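Local coordinates for probable 2-dehydropantoate 2-reductase (Bacillus subtilis, PDB 3EGO), which probably catalyses the NADPH-dependent reduction of ketopantoate to pantoate, a step in the biosynthesis of pantothenate, at residues I117-V122 / T172-L177; E201-P206 / A210-V215. One frame throughout, in Å; residues are numbered along the deposited sequence.

In the fold
Apolar side chains carry both contacts, yet their settings differ. Interaction 1 is buried, its centre about 11 Å from the centre of the chain, and joins strand 116-128 of the nucleotide-binding domain to the first turn of helix 174-195, which opens the C-terminal helical domain; no hydrogen bond crosses it. Interaction 2, whose centre is about 28 Å from that of interaction 1, lies wholly among the helices, where the short helix 201-204 leads into helix 206-223; its single hydrogen bond is a backbone one inside the first turn of helix 206-223. It is only partly buried, with an exposed proline at one side, and the second subunit packs beside it. Helix 174-195 links the two: it supplies one side of interaction 1 and lines interaction 2.

Interaction 1 of 2, residues I117-V122 / T172-L177; sequences IYVGIV and TDWYRL
Ile-121 and Leu-177 make the tightest meeting between the strand and the helix, CD1 of Ile-121 lying 3.5 Å from CD1 of Leu-177. The same leucine methyl also lies 3.9 Å from CG1 of Ile-121, so one branch of Leu-177 rests against the end of the longer isoleucine arm. That arm starts between the backbone N and the carbonyl carbon (chi1 60°) and then runs extended to CD1. Two residues back along the strand, CG1 of Val-119 reaches CB of Trp-174 at 3.7 Å, meeting the root of the side chain; the indole meets the ring of Phe-147 with the planes at about 60°, the side chain also touches Ile-105, and CB of Tyr-175 covers one face of the indole. Gly-120 lies between, its CA 4.5 Å from CD2 of Leu-177. Behind these contacts, Asp-173 N-caps the helix: its OD1 accepts from N of Tyr-175 at 3.1 Å, the donor standing well above the carboxylate plane. This joint connects the Rossmann-type domain with the helical domain, close to Lys-181, the probable proton donor. With no polar bond across it, the strand and helix are held here by the fit of aliphatic branches.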
ATOM      1  N   ILE A 117      17.824  21.121 -26.850  1.00 34.94           N
ATOM      2  CA  ILE A 117      17.254  20.083 -26.014  1.00 32.10           C
ATOM      3  C   ILE A 117      16.401  19.128 -26.793  1.00 32.04           C
ATOM      4  O   ILE A 117      15.489  19.536 -27.521  1.00 29.89           O
ATOM      5  CB  ILE A 117      16.411  20.661 -24.892  1.00 32.44           C
ATOM      6  CG1 ILE A 117      17.204  21.719 -24.128  1.00 31.64           C
ATOM      7  CG2 ILE A 117      15.944  19.527 -23.933  1.00 33.50           C
ATOM      8  CD1 ILE A 117      18.514  21.211 -23.553  1.00 34.74           C
ATOM      9  N   TYR A 118      16.700  17.842 -26.592  1.00 28.98           N
ATOM     10  CA  TYR A 118      15.970  16.746 -27.175  1.00 25.57           C
ATOM     11  C   TYR A 118      15.520  15.829 -26.053  1.00 25.38           C
ATOM     12  O   TYR A 118      16.169  15.725 -24.999  1.00 26.95           O
ATOM     13  CB  TYR A 118      16.847  15.989 -28.189  1.00 25.53           C
ATOM     14  CG  TYR A 118      17.427  16.949 -29.217  1.00 26.68           C
ATOM     15  CD1 TYR A 118      16.688  17.340 -30.345  1.00 29.51           C
ATOM     16  CD2 TYR A 118      18.673  17.516 -29.023  1.00 30.99           C
ATOM     17  CE1 TYR A 118      17.219  18.267 -31.259  1.00 28.24           C
ATOM     18  CE2 TYR A 118      19.209  18.433 -29.925  1.00 31.89           C
ATOM     19  CZ  TYR A 118      18.480  18.803 -31.043  1.00 31.09           C
ATOM     20  OH  TYR A 118      19.046  19.723 -31.908  1.00 31.32           O
ATOM     21  N   VAL A 119      14.456  15.116 -26.337  1.00 23.76           N
ATOM     22  CA  VAL A 119      13.776  14.306 -25.360  1.00 27.25           C
ATOM     23  C   VAL A 119      13.427  12.978 -26.049  1.00 28.20           C
ATOM     24  O   VAL A 119      13.087  12.978 -27.221  1.00 28.72           O
ATOM     25  CB  VAL A 119      12.547  15.196 -24.964  1.00 29.26           C
ATOM     26  CG1 VAL A 119      11.197  14.705 -25.465  1.00 30.94           C
ATOM     27  CG2 VAL A 119      12.670  15.861 -23.540  1.00 26.69           C
ATOM     28  N   GLY A 120      13.534  11.846 -25.351  1.00 25.80           N
ATOM     29  CA  GLY A 120      13.215  10.555 -25.970  1.00 24.15           C
ATOM     30  C   GLY A 120      12.881   9.443 -25.007  1.00 23.02           C
ATOM     31  O   GLY A 120      12.979   9.610 -23.801  1.00 24.08           O
ATOM     32  N   ILE A 121      12.450   8.322 -25.548  1.00 22.12           N
ATOM     33  CA  ILE A 121      12.147   7.179 -24.736  1.00 23.45           C
ATOM     34  C   ILE A 121      12.964   5.998 -25.211  1.00 24.18           C
ATOM     35  O   ILE A 121      13.342   5.895 -26.387  1.00 23.11           O
ATOM     36  CB  ILE A 121      10.665   6.815 -24.774  1.00 19.69           C
ATOM     37  CG1 ILE A 121      10.230   6.491 -26.206  1.00 25.19           C
ATOM     38  CG2 ILE A 121       9.817   7.980 -24.182  1.00 25.75           C
ATOM     39  CD1 ILE A 121       8.782   6.011 -26.250  1.00 29.01           C
ATOM     40  N   VAL A 122      13.230   5.108 -24.275  1.00 22.14           N
ATOM     41  CA  VAL A 122      14.041   3.944 -24.565  1.00 24.20           C
ATOM     42  C   VAL A 122      13.117   2.739 -24.495  1.00 25.57           C
ATOM     43  O   VAL A 122      12.599   2.428 -23.419  1.00 28.51           O
ATOM     44  CB  VAL A 122      15.113   3.763 -23.493  1.00 23.02           C
ATOM     45  CG1 VAL A 122      15.853   2.427 -23.687  1.00 25.72           C
ATOM     46  CG2 VAL A 122      16.078   4.959 -23.482  1.00 19.26           C
ATOM     47  N   THR A 172       8.034  13.504 -34.584  1.00 31.37           N
ATOM     48  CA  THR A 172       7.904  14.966 -34.604  1.00 30.65           C
ATOM     49  C   THR A 172       7.267  15.558 -33.347  1.00 33.22           C
ATOM     50  O   THR A 172       7.540  16.699 -32.994  1.00 34.36           O
ATOM     51  CB  THR A 172       7.106  15.450 -35.822  1.00 34.65           C
ATOM     52  OG1 THR A 172       5.883  14.704 -35.875  1.00 38.38           O
ATOM     53  CG2 THR A 172       7.904  15.209 -37.084  1.00 32.49           C
ATOM     54  N   ASP A 173       6.451  14.782 -32.651  1.00 31.74           N
ATOM     55  CA  ASP A 173       5.719  15.316 -31.484  1.00 32.90           C
ATOM     56  C   ASP A 173       6.236  14.756 -30.145  1.00 30.04           C
ATOM     57  O   ASP A 173       5.887  13.637 -29.756  1.00 31.55           O
ATOM     58  CB  ASP A 173       4.254  14.976 -31.615  1.00 33.51           C
ATOM     59  CG  ASP A 173       3.419  15.549 -30.463  1.00 41.04           C
ATOM     60  OD1 ASP A 173       3.916  16.413 -29.693  1.00 39.88           O
ATOM     61  OD2 ASP A 173       2.254  15.132 -30.356  1.00 47.81           O
ATOM     62  N   TRP A 174       7.035  15.552 -29.464  1.00 30.63           N
ATOM     63  CA  TRP A 174       7.676  15.144 -28.211  1.00 33.13           C
ATOM     64  C   TRP A 174       6.587  14.825 -27.180  1.00 34.52           C
ATOM     65  O   TRP A 174       6.695  13.860 -26.410  1.00 32.79           O
ATOM     66  CB  TRP A 174       8.660  16.234 -27.711  1.00 33.89           C
ATOM     67  CG  TRP A 174       8.037  17.433 -27.042  1.00 38.38           C
ATOM     68  CD1 TRP A 174       7.858  18.674 -27.583  1.00 40.72           C
ATOM     69  CD2 TRP A 174       7.541  17.512 -25.686  1.00 38.00           C
ATOM     70  NE1 TRP A 174       7.261  19.514 -26.662  1.00 40.03           N
ATOM     71  CE2 TRP A 174       7.046  18.822 -25.497  1.00 43.74           C
ATOM     72  CE3 TRP A 174       7.444  16.594 -24.632  1.00 34.16           C
ATOM     73  CZ2 TRP A 174       6.476  19.247 -24.279  1.00 39.95           C
ATOM     74  CZ3 TRP A 174       6.878  17.005 -23.438  1.00 35.24           C
ATOM     75  CH2 TRP A 174       6.408  18.332 -23.270  1.00 37.11           C
ATOM     76  N   TYR A 175       5.493  15.588 -27.205  1.00 33.25           N
ATOM     77  CA  TYR A 175       4.516  15.439 -26.132  1.00 32.91           C
ATOM     78  C   TYR A 175       3.732  14.158 -26.290  1.00 32.02           C
ATOM     79  O   TYR A 175       3.512  13.414 -25.327  1.00 32.97           O
ATOM     80  CB  TYR A 175       3.600  16.666 -26.041  1.00 36.53           C
ATOM     81  CG  TYR A 175       2.604  16.553 -24.904  1.00 36.50           C
ATOM     82  CD1 TYR A 175       2.938  16.957 -23.614  1.00 39.50           C
ATOM     83  CD2 TYR A 175       1.339  16.029 -25.121  1.00 38.39           C
ATOM     84  CE1 TYR A 175       2.015  16.842 -22.568  1.00 37.97           C
ATOM     85  CE2 TYR A 175       0.412  15.922 -24.083  1.00 33.21           C
ATOM     86  CZ  TYR A 175       0.760  16.329 -22.826  1.00 34.39           C
ATOM     87  OH  TYR A 175      -0.166  16.213 -21.810  1.00 38.01           O
ATOM     88  N   ARG A 176       3.347  13.845 -27.519  1.00 29.53           N
ATOM     89  CA  ARG A 176       2.708  12.578 -27.785  1.00 27.60           C
ATOM     90  C   ARG A 176       3.621  11.384 -27.478  1.00 27.54           C
ATOM     91  O   ARG A 176       3.182  10.329 -26.940  1.00 29.70           O
ATOM     92  CB  ARG A 176       2.292  12.521 -29.261  1.00 28.57           C
ATOM     93  CG  ARG A 176       1.568  11.240 -29.599  1.00 36.83           C
ATOM     94  CD  ARG A 176       1.047  11.259 -31.038  1.00 56.06           C
ATOM     95  NE  ARG A 176       0.184  12.416 -31.281  1.00 65.05           N
ATOM     96  CZ  ARG A 176      -0.270  12.778 -32.477  1.00 70.62           C
ATOM     97  NH1 ARG A 176       0.064  12.078 -33.558  1.00 69.28           N
ATOM     98  NH2 ARG A 176      -1.049  13.849 -32.593  1.00 71.35           N
ATOM     99  N   LEU A 177       4.886  11.526 -27.863  1.00 27.51           N
ATOM    100  CA  LEU A 177       5.860  10.443 -27.636  1.00 27.75           C
ATOM    101  C   LEU A 177       5.921  10.048 -26.131  1.00 24.51           C
ATOM    102  O   LEU A 177       5.725   8.875 -25.747  1.00 24.87           O
ATOM    103  CB  LEU A 177       7.245  10.897 -28.148  1.00 24.44           C
ATOM    104  CG  LEU A 177       8.310   9.789 -28.021  1.00 26.99           C
ATOM    105  CD1 LEU A 177       7.862   8.464 -28.636  1.00 19.02           C
ATOM    106  CD2 LEU A 177       9.601  10.272 -28.631  1.00 29.14           C
TER

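Interaction 2 of 2, residues E201-P206 / A210-V215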
ATOM      1  N   GLU A 201      -1.859  -9.864 -13.119  1.00 40.13           N
ATOM      2  CA  GLU A 201      -2.891  -9.894 -12.093  1.00 41.12           C
ATOM      3  C   GLU A 201      -3.818  -8.676 -12.150  1.00 38.99           C
ATOM      4  O   GLU A 201      -4.946  -8.741 -11.691  1.00 39.35           O
ATOM      5  CB  GLU A 201      -2.297 -10.077 -10.689  1.00 42.14           C
ATOM      6  CG  GLU A 201      -2.176 -11.515 -10.219  1.00 49.74           C
ATOM      7  CD  GLU A 201      -2.467 -11.653  -8.718  1.00 60.32           C
ATOM      8  OE1 GLU A 201      -1.611 -12.201  -7.985  1.00 65.15           O
ATOM      9  OE2 GLU A 201      -3.545 -11.191  -8.265  1.00 66.40           O
ATOM     10  N   LEU A 202      -3.352  -7.579 -12.737  1.00 39.47           N
ATOM     11  CA  LEU A 202      -4.213  -6.398 -12.964  1.00 38.61           C
ATOM     12  C   LEU A 202      -5.356  -6.652 -13.950  1.00 42.06           C
ATOM     13  O   LEU A 202      -6.404  -6.003 -13.881  1.00 40.71           O
ATOM     14  CB  LEU A 202      -3.396  -5.213 -13.472  1.00 37.41           C
ATOM     15  CG  LEU A 202      -2.333  -4.692 -12.494  1.00 37.71           C
ATOM     16  CD1 LEU A 202      -1.810  -3.359 -12.964  1.00 30.79           C
ATOM     17  CD2 LEU A 202      -2.932  -4.585 -11.071  1.00 37.73           C
ATOM     18  N   LEU A 203      -5.145  -7.582 -14.876  1.00 41.11           N
ATOM     19  CA  LEU A 203      -6.102  -7.815 -15.944  1.00 42.04           C
ATOM     20  C   LEU A 203      -7.104  -8.879 -15.561  1.00 41.53           C
ATOM     21  O   LEU A 203      -8.289  -8.783 -15.892  1.00 42.85           O
ATOM     22  CB  LEU A 203      -5.366  -8.237 -17.214  1.00 43.31           C
ATOM     23  CG  LEU A 203      -4.554  -7.216 -17.995  1.00 44.65           C
ATOM     24  CD1 LEU A 203      -3.977  -7.933 -19.208  1.00 49.57           C
ATOM     25  CD2 LEU A 203      -5.409  -6.027 -18.425  1.00 48.23           C
ATOM     26  N   THR A 204      -6.634  -9.882 -14.835  1.00 43.83           N
ATOM     27  CA  THR A 204      -7.457 -11.044 -14.526  1.00 45.93           C
ATOM     28  C   THR A 204      -8.230 -10.932 -13.204  1.00 46.15           C
ATOM     29  O   THR A 204      -8.962 -11.849 -12.850  1.00 44.65           O
ATOM     30  CB  THR A 204      -6.620 -12.333 -14.506  1.00 47.55           C
ATOM     31  OG1 THR A 204      -5.655 -12.270 -13.447  1.00 48.22           O
ATOM     32  CG2 THR A 204      -5.892 -12.541 -15.846  1.00 48.99           C
ATOM     33  N   THR A 205      -8.046  -9.834 -12.464  1.00 44.95           N
ATOM     34  CA  THR A 205      -8.819  -9.617 -11.242  1.00 44.52           C
ATOM     35  C   THR A 205      -9.751  -8.462 -11.530  1.00 42.62           C
ATOM     36  O   THR A 205      -9.307  -7.338 -11.667  1.00 42.64           O
ATOM     37  CB  THR A 205      -7.922  -9.242 -10.021  1.00 44.83           C
ATOM     38  OG1 THR A 205      -6.849 -10.178  -9.896  1.00 48.45           O
ATOM     39  CG2 THR A 205      -8.721  -9.199  -8.706  1.00 41.48           C
ATOM     40  N   PRO A 206     -11.057  -8.744 -11.648  1.00 41.74           N
ATOM     41  CA  PRO A 206     -12.057  -7.727 -11.950  1.00 40.55           C
ATOM     42  C   PRO A 206     -11.915  -6.386 -11.204  1.00 39.40           C
ATOM     43  O   PRO A 206     -11.925  -5.332 -11.861  1.00 39.08           O
ATOM     44  CB  PRO A 206     -13.382  -8.430 -11.600  1.00 41.93           C
ATOM     45  CG  PRO A 206     -13.110  -9.863 -11.878  1.00 40.69           C
ATOM     46  CD  PRO A 206     -11.651 -10.092 -11.543  1.00 42.37           C
ATOM     47  N   ALA A 210     -10.769  -2.664 -12.771  1.00 32.68           N
ATOM     48  CA  ALA A 210     -11.638  -1.514 -12.531  1.00 32.49           C
ATOM     49  C   ALA A 210     -10.901  -0.384 -11.803  1.00 31.64           C
ATOM     50  O   ALA A 210     -11.056   0.803 -12.138  1.00 28.70           O
ATOM     51  CB  ALA A 210     -12.914  -1.950 -11.723  1.00 32.96           C
ATOM     52  N   PHE A 211     -10.089  -0.734 -10.806  1.00 30.56           N
ATOM     53  CA  PHE A 211      -9.286   0.312 -10.175  1.00 27.60           C
ATOM     54  C   PHE A 211      -8.269   0.925 -11.146  1.00 26.94           C
ATOM     55  O   PHE A 211      -8.128   2.143 -11.223  1.00 26.20           O
ATOM     56  CB  PHE A 211      -8.594  -0.245  -8.925  1.00 28.26           C
ATOM     57  CG  PHE A 211      -8.056   0.814  -8.009  1.00 30.54           C
ATOM     58  CD1 PHE A 211      -8.749   1.164  -6.841  1.00 25.85           C
ATOM     59  CD2 PHE A 211      -6.862   1.446  -8.297  1.00 26.71           C
ATOM     60  CE1 PHE A 211      -8.245   2.163  -5.991  1.00 27.86           C
ATOM     61  CE2 PHE A 211      -6.326   2.431  -7.435  1.00 33.16           C
ATOM     62  CZ  PHE A 211      -7.032   2.800  -6.281  1.00 28.37           C
ATOM     63  N   MET A 212      -7.564   0.086 -11.910  1.00 27.95           N
ATOM     64  CA  MET A 212      -6.702   0.622 -12.990  1.00 28.09           C
ATOM     65  C   MET A 212      -7.437   1.585 -13.938  1.00 27.68           C
ATOM     66  O   MET A 212      -6.909   2.630 -14.310  1.00 31.75           O
ATOM     67  CB  MET A 212      -6.038  -0.515 -13.806  1.00 27.69           C
ATOM     68  CG  MET A 212      -4.727  -0.057 -14.520  1.00 31.34           C
ATOM     69  SD  MET A 212      -3.714  -1.336 -15.333  1.00 23.47           S
ATOM     70  CE  MET A 212      -4.927  -2.173 -16.317  1.00 31.69           C
ATOM     71  N   LYS A 213      -8.652   1.223 -14.335  1.00 31.59           N
ATOM     72  CA  LYS A 213      -9.438   2.077 -15.244  1.00 31.20           C
ATOM     73  C   LYS A 213      -9.690   3.444 -14.634  1.00 29.42           C
ATOM     74  O   LYS A 213      -9.601   4.479 -15.315  1.00 31.40           O
ATOM     75  CB  LYS A 213     -10.754   1.404 -15.590  1.00 31.80           C
ATOM     76  CG  LYS A 213     -11.328   1.824 -16.940  1.00 35.90           C
ATOM     77  CD  LYS A 213     -12.705   1.242 -17.123  1.00 38.80           C
ATOM     78  CE  LYS A 213     -13.359   1.805 -18.382  1.00 48.49           C
ATOM     79  NZ  LYS A 213     -14.483   0.903 -18.792  1.00 44.76           N
ATOM     80  N   LEU A 214     -10.002   3.457 -13.331  1.00 29.44           N
ATOM     81  CA  LEU A 214     -10.209   4.710 -12.609  1.00 30.28           C
ATOM     82  C   LEU A 214      -8.949   5.561 -12.606  1.00 30.14           C
ATOM     83  O   LEU A 214      -9.000   6.789 -12.747  1.00 30.28           O
ATOM     84  CB  LEU A 214     -10.662   4.426 -11.162  1.00 29.70           C
ATOM     85  CG  LEU A 214     -12.078   3.889 -10.948  1.00 34.43           C
ATOM     86  CD1 LEU A 214     -12.307   3.604  -9.472  1.00 32.45           C
ATOM     87  CD2 LEU A 214     -13.095   4.901 -11.497  1.00 34.72           C
ATOM     88  N   VAL A 215      -7.801   4.908 -12.405  1.00 29.62           N
ATOM     89  CA  VAL A 215      -6.528   5.611 -12.516  1.00 27.93           C
ATOM     90  C   VAL A 215      -6.321   6.096 -13.973  1.00 29.13           C
ATOM     91  O   VAL A 215      -5.958   7.235 -14.210  1.00 27.18           O
ATOM     92  CB  VAL A 215      -5.348   4.713 -12.079  1.00 27.83           C
ATOM     93  CG1 VAL A 215      -4.025   5.389 -12.352  1.00 26.72           C
ATOM     94  CG2 VAL A 215      -5.471   4.418 -10.557  1.00 26.61           C
TER
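This is a local helix-to-helix contact inside the C-terminal helical domain, where the short, weakly bonded helix 201-204 is followed at once by helix 206-223; Leu-202 and Met-212 carry its apolar part, while the one hydrogen bond between the segments belongs to the first turn of helix 206-223 itself. CD1 of Leu-202 meets SD of Met-212 at 3.7 Å, the two side chains crossing at about a right angle. Met-212 leaves its helix with CG anti to the backbone N (chi1 -156°), continues extended, and bends at its last torsion (chi3 51°), which turns CE aside from the line of the chain. That methyl lies a looser 4.4 Å from CD2 of Leu-203, whose CB points away from residues 210-215, although CD2 comes back toward them. The connection is a short helix-to-helix turn in the all-helical C-terminal domain, 6PGD_C-like by sequence family. Thr-205 sits at the N-cap position of the second helix, but its side chain turns to the first: OG1 donates to O of Glu-201 at 3.0 Å, in the carbonyl plane. Pro-206 then begins the new helix, and its O accepts from N of Ala-210 at 3.0 Å in a nearly straight bond (165°). CB of Ala-210 also lies 3.5 Å from this oxygen. Helix 174-195 backs the apolar side through Thr-192 on Leu-202 and Leu-191 on Met-212, while Trp-232 of helix 228-241 touches Met-212 as well. The side chain of Leu-202 lies about 6 Å from that of Asn-199, probably a substrate-binding residue. Val-280 of the second subunit packs on Ala-210, and Phe-284 of that subunit stacks on Phe-211.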